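PDZ domain protein (Parabacteroides distasonis, PDB 4L8N) is of unknown function but combines PDZ domains at both ends with a central DUF4136 domain and can bind magnesium. Local coordinates at residues C167-N170 against E171-K175; E356-S359 against A360-F364. One frame throughout, in Å; residues are numbered along the deposited sequence.

Contact 1 (C167-N170 against E171-K175)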
loop_
_atom_site.group_PDB
_atom_site.type_symbol
_atom_site.label_atom_id
_atom_site.label_comp_id
_atom_site.label_asym_id
_atom_site.label_seq_id
_atom_site.Cartn_x
_atom_site.Cartn_y
_atom_site.Cartn_z
ATOM N N CYS A 167 -14.069 -18.564 -9.577
ATOM C CA CYS A 167 -13.582 -18.548 -8.193
ATOM C C CYS A 167 -14.493 -17.684 -7.327
ATOM O O CYS A 167 -14.887 -18.116 -6.233
ATOM C CB CYS A 167 -12.136 -18.056 -8.115
ATOM S SG CYS A 167 -10.927 -19.135 -8.924
ATOM N N ILE A 168 -14.814 -16.458 -7.807
ATOM C CA ILE A 168 -15.685 -15.527 -7.092
ATOM C C ILE A 168 -17.082 -16.124 -6.984
ATOM O O ILE A 168 -17.676 -16.062 -5.898
ATOM C CB ILE A 168 -15.716 -14.113 -7.723
ATOM C CG1 ILE A 168 -14.294 -13.556 -7.893
ATOM C CG2 ILE A 168 -16.594 -13.141 -6.877
ATOM C CD1 ILE A 168 -14.207 -12.535 -8.938
ATOM N N GLU A 169 -17.577 -16.765 -8.067
ATOM C CA GLU A 169 -18.903 -17.387 -8.058
ATOM C C GLU A 169 -19.002 -18.458 -6.978
ATOM O O GLU A 169 -19.984 -18.458 -6.253
ATOM C CB GLU A 169 -19.272 -17.975 -9.427
ATOM C CG GLU A 169 -20.759 -18.241 -9.578
ATOM C CD GLU A 169 -21.177 -18.896 -10.877
ATOM O OE1 GLU A 169 -20.627 -18.520 -11.939
ATOM O OE2 GLU A 169 -22.084 -19.761 -10.837
ATOM N N ASN A 170 -17.991 -19.329 -6.839
ATOM C CA ASN A 170 -17.980 -20.364 -5.797
ATOM C C ASN A 170 -17.973 -19.740 -4.405
ATOM O O ASN A 170 -18.726 -20.197 -3.553
ATOM C CB ASN A 170 -16.792 -21.350 -5.935
ATOM C CG ASN A 170 -16.809 -22.227 -7.181
ATOM O OD1 ASN A 170 -17.856 -22.453 -7.822
ATOM N ND2 ASN A 170 -15.636 -22.755 -7.551
ATOM N N GLU A 171 -17.170 -18.682 -4.187
ATOM C CA GLU A 171 -17.086 -18.017 -2.883
ATOM C C GLU A 171 -18.398 -17.403 -2.441
ATOM O O GLU A 171 -18.782 -17.582 -1.286
ATOM C CB GLU A 171 -16.001 -16.926 -2.875
ATOM C CG GLU A 171 -14.589 -17.456 -2.732
ATOM C CD GLU A 171 -14.384 -18.639 -1.801
ATOM O OE1 GLU A 171 -14.570 -18.482 -0.572
ATOM O OE2 GLU A 171 -14.020 -19.724 -2.308
ATOM N N LEU A 172 -19.080 -16.693 -3.360
ATOM C CA LEU A 172 -20.321 -15.965 -3.102
ATOM C C LEU A 172 -21.527 -16.893 -3.016
ATOM O O LEU A 172 -22.432 -16.637 -2.208
ATOM C CB LEU A 172 -20.549 -14.880 -4.179
ATOM C CG LEU A 172 -19.504 -13.748 -4.289
ATOM C CD1 LEU A 172 -19.991 -12.660 -5.257
ATOM C CD2 LEU A 172 -19.188 -13.136 -2.948
ATOM N N THR A 173 -21.555 -17.979 -3.828
ATOM C CA THR A 173 -22.664 -18.936 -3.711
ATOM C C THR A 173 -22.528 -19.700 -2.377
ATOM O O THR A 173 -23.546 -20.016 -1.791
ATOM C CB THR A 173 -22.816 -19.859 -4.928
ATOM O OG1 THR A 173 -21.596 -20.540 -5.196
ATOM C CG2 THR A 173 -23.303 -19.112 -6.161
ATOM N N LYS A 174 -21.288 -19.911 -1.856
ATOM C CA LYS A 174 -21.071 -20.561 -0.549
ATOM C C LYS A 174 -21.574 -19.676 0.603
ATOM O O LYS A 174 -21.997 -20.192 1.633
ATOM C CB LYS A 174 -19.601 -20.921 -0.322
ATOM C CG LYS A 174 -19.103 -22.116 -1.134
ATOM C CD LYS A 174 -17.683 -22.528 -0.731
ATOM C CE LYS A 174 -16.579 -21.772 -1.440
ATOM N NZ LYS A 174 -15.313 -21.783 -0.660
ATOM N N LYS A 175 -21.551 -18.350 0.404
ATOM C CA LYS A 175 -21.982 -17.355 1.375
ATOM C C LYS A 175 -23.526 -17.276 1.468
ATOM O O LYS A 175 -24.061 -16.806 2.480
ATOM C CB LYS A 175 -21.371 -15.993 1.004
ATOM C CG LYS A 175 -19.895 -15.925 1.375
ATOM C CD LYS A 175 -19.120 -14.748 0.770
ATOM C CE LYS A 175 -17.657 -14.841 1.138
ATOM N NZ LYS A 175 -17.438 -14.758 2.615
#
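The carbonyl plane of E169 is approached from opposite sides by two donors of T173, each tilted moderately out of it. T173 N is 2.9 Å from E169 O, and T173 OG1 is 2.8 Å from E169 O. The hydroxyl takes this place because OG1 sits between its own backbone N and carbonyl carbon (chi1 55°), pointing back down the helix. A second flat group is the carboxylate of E171. K174 NZ meets its OE2 on the syn side at 2.9 Å, 33° out of the plane, in a salt bridge one turn apart. The lysine chain bends at chi3 (-86°) and arches over the N170 carbonyl, with CG 3.1 Å from N170 O. N170 O accepts the backbone N of K174. I168 and L172 lie side by side and point the same way, with I168 CG2 3.8 Å from L172 CD1. I168 packs on F150 and I188, L172 on F148 and I188. These belong to strands 147-150 and 186-196 of the mixed sheet. The helix is the crossover of the unit 147-150/158-175/178-179. With an alanine at E171, the K174 ammonium would probably lose its carboxylate mate and its chain be freer to turn. T173 and K174 are exposed. The threonine hydroxyl donates to the E169 carbonyl, and E171, beside V282 and P283 of helix 274-285, probably offsets the lysine charge.

Contact 2 (E356-S359 against A360-F364)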
loop_
_atom_site.group_PDB
_atom_site.type_symbol
_atom_site.label_atom_id
_atom_site.label_comp_id
_atom_site.label_asym_id
_atom_site.label_seq_id
_atom_site.Cartn_x
_atom_site.Cartn_y
_atom_site.Cartn_z
ATOM N N GLU A 356 6.249 -36.386 35.292
ATOM C CA GLU A 356 6.937 -37.582 34.786
ATOM C C GLU A 356 6.786 -37.652 33.254
ATOM O O GLU A 356 7.755 -37.943 32.555
ATOM C CB GLU A 356 6.361 -38.856 35.426
ATOM C CG GLU A 356 6.877 -39.180 36.815
ATOM C CD GLU A 356 6.485 -40.572 37.270
ATOM O OE1 GLU A 356 7.196 -41.540 36.911
ATOM O OE2 GLU A 356 5.442 -40.701 37.950
ATOM N N PHE A 357 5.560 -37.347 32.753
ATOM C CA PHE A 357 5.174 -37.359 31.342
ATOM C C PHE A 357 5.780 -36.176 30.614
ATOM O O PHE A 357 6.342 -36.355 29.532
ATOM C CB PHE A 357 3.634 -37.366 31.179
ATOM C CG PHE A 357 2.939 -38.710 31.270
ATOM C CD1 PHE A 357 3.270 -39.748 30.398
ATOM C CD2 PHE A 357 1.896 -38.915 32.167
ATOM C CE1 PHE A 357 2.606 -40.985 30.460
ATOM C CE2 PHE A 357 1.229 -40.150 32.225
ATOM C CZ PHE A 357 1.588 -41.175 31.370
ATOM N N SER A 358 5.671 -34.973 31.212
ATOM C CA SER A 358 6.195 -33.728 30.669
ATOM C C SER A 358 7.713 -33.809 30.448
ATOM O O SER A 358 8.168 -33.503 29.343
ATOM C CB SER A 358 5.849 -32.559 31.580
ATOM O OG SER A 358 6.057 -31.326 30.908
ATOM N N SER A 359 8.480 -34.257 31.463
ATOM C CA SER A 359 9.942 -34.402 31.398
ATOM C C SER A 359 10.375 -35.442 30.352
ATOM O O SER A 359 11.268 -35.160 29.548
ATOM C CB SER A 359 10.503 -34.790 32.765
ATOM O OG SER A 359 10.150 -33.812 33.730
ATOM N N ALA A 360 9.731 -36.633 30.369
ATOM C CA ALA A 360 9.979 -37.745 29.451
ATOM C C ALA A 360 9.785 -37.322 27.977
ATOM O O ALA A 360 10.571 -37.732 27.119
ATOM C CB ALA A 360 9.065 -38.908 29.798
ATOM N N TYR A 361 8.784 -36.456 27.712
ATOM C CA TYR A 361 8.461 -35.913 26.391
ATOM C C TYR A 361 9.539 -34.921 25.933
ATOM O O TYR A 361 9.975 -34.982 24.779
ATOM C CB TYR A 361 7.069 -35.241 26.420
ATOM C CG TYR A 361 6.645 -34.596 25.119
ATOM C CD1 TYR A 361 6.421 -35.362 23.977
ATOM C CD2 TYR A 361 6.423 -33.226 25.039
ATOM C CE1 TYR A 361 5.990 -34.776 22.786
ATOM C CE2 TYR A 361 5.998 -32.630 23.855
ATOM C CZ TYR A 361 5.783 -33.409 22.730
ATOM O OH TYR A 361 5.387 -32.828 21.552
ATOM N N LYS A 362 9.962 -34.009 26.839
ATOM C CA LYS A 362 11.013 -33.008 26.598
ATOM C C LYS A 362 12.336 -33.706 26.256
ATOM O O LYS A 362 13.095 -33.200 25.434
ATOM C CB LYS A 362 11.196 -32.079 27.821
ATOM C CG LYS A 362 10.045 -31.112 28.068
ATOM C CD LYS A 362 10.375 -30.132 29.184
ATOM C CE LYS A 362 9.142 -29.669 29.928
ATOM N NZ LYS A 362 8.788 -30.593 31.042
ATOM N N ARG A 363 12.584 -34.876 26.861
ATOM C CA ARG A 363 13.766 -35.695 26.607
ATOM C C ARG A 363 13.736 -36.261 25.188
ATOM O O ARG A 363 14.780 -36.270 24.533
ATOM C CB ARG A 363 13.881 -36.822 27.629
ATOM C CG ARG A 363 14.543 -36.386 28.925
ATOM C CD ARG A 363 14.580 -37.528 29.906
ATOM N NE ARG A 363 13.574 -37.354 30.955
ATOM C CZ ARG A 363 12.812 -38.335 31.436
ATOM N NH1 ARG A 363 12.916 -39.570 30.952
ATOM N NH2 ARG A 363 11.921 -38.084 32.391
ATOM N N PHE A 364 12.534 -36.696 24.704
ATOM C CA PHE A 364 12.299 -37.222 23.347
ATOM C C PHE A 364 12.559 -36.153 22.271
ATOM O O PHE A 364 13.102 -36.475 21.220
ATOM C CB PHE A 364 10.853 -37.780 23.190
ATOM C CG PHE A 364 10.366 -37.976 21.764
ATOM C CD1 PHE A 364 10.770 -39.080 21.017
ATOM C CD2 PHE A 364 9.519 -37.048 21.164
ATOM C CE1 PHE A 364 10.358 -39.237 19.692
ATOM C CE2 PHE A 364 9.096 -37.216 19.841
ATOM C CZ PHE A 364 9.510 -38.316 19.121
#
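The turns from E356 to R363 are regular alpha-helix, with A360 N, Y361 N, K362 N and R363 N bonded to the carbonyls of E356, F357, S358 and S359 at 3.0 to 3.2 Å. S358 and K362 meet along the outer side. K362 NZ donates to S358 OG at 2.8 Å. Here OG is anti to the backbone N (chi1 -166°), and the lysine chain bends only at its end, at chi4, to bring NZ over. R363 folds back along the next face. Its guanidinium lies flat over A360, with A360 CA 3.4 Å above the centre of one face. NH2 reaches S359 CB at 3.6 Å. Its NH1 forms a salt bridge with D406, so the charge is paired beyond the helix. S359 OG bonds to E355 O, one turn earlier. The buried side of helix 354-367 faces loops. F357 meets F411 and H352 edge-to-face, and A360 touches L408. Y361 packs edge-to-face on Y114 and Y117, just after helix 107-113, and its OH bonds to M116 N. The helix follows strands 341-345 and 348-349, consistent with a helix of the C-terminal PDZ domain.

Overall arrangement
Both contacts are local turns of single helices, so neither closes a long loop. They follow in series, without nesting or crossing. Contact 1 comes first, on helix 158-175 in the DUF4136 region. That helix links the parallel strands 147-150 and 178-179 at one end of the large mixed sheet. Contact 2 follows on helix 354-367, after strands 341-345 and 348-349 at the other end of that sheet. The strand order there matches that of the N-terminal PDZ domain, consistent with a C-terminal PDZ domain. The contacts lie on opposite sides of the chain's centre. The centres of contact 1 and contact 2 are about 47 Å apart.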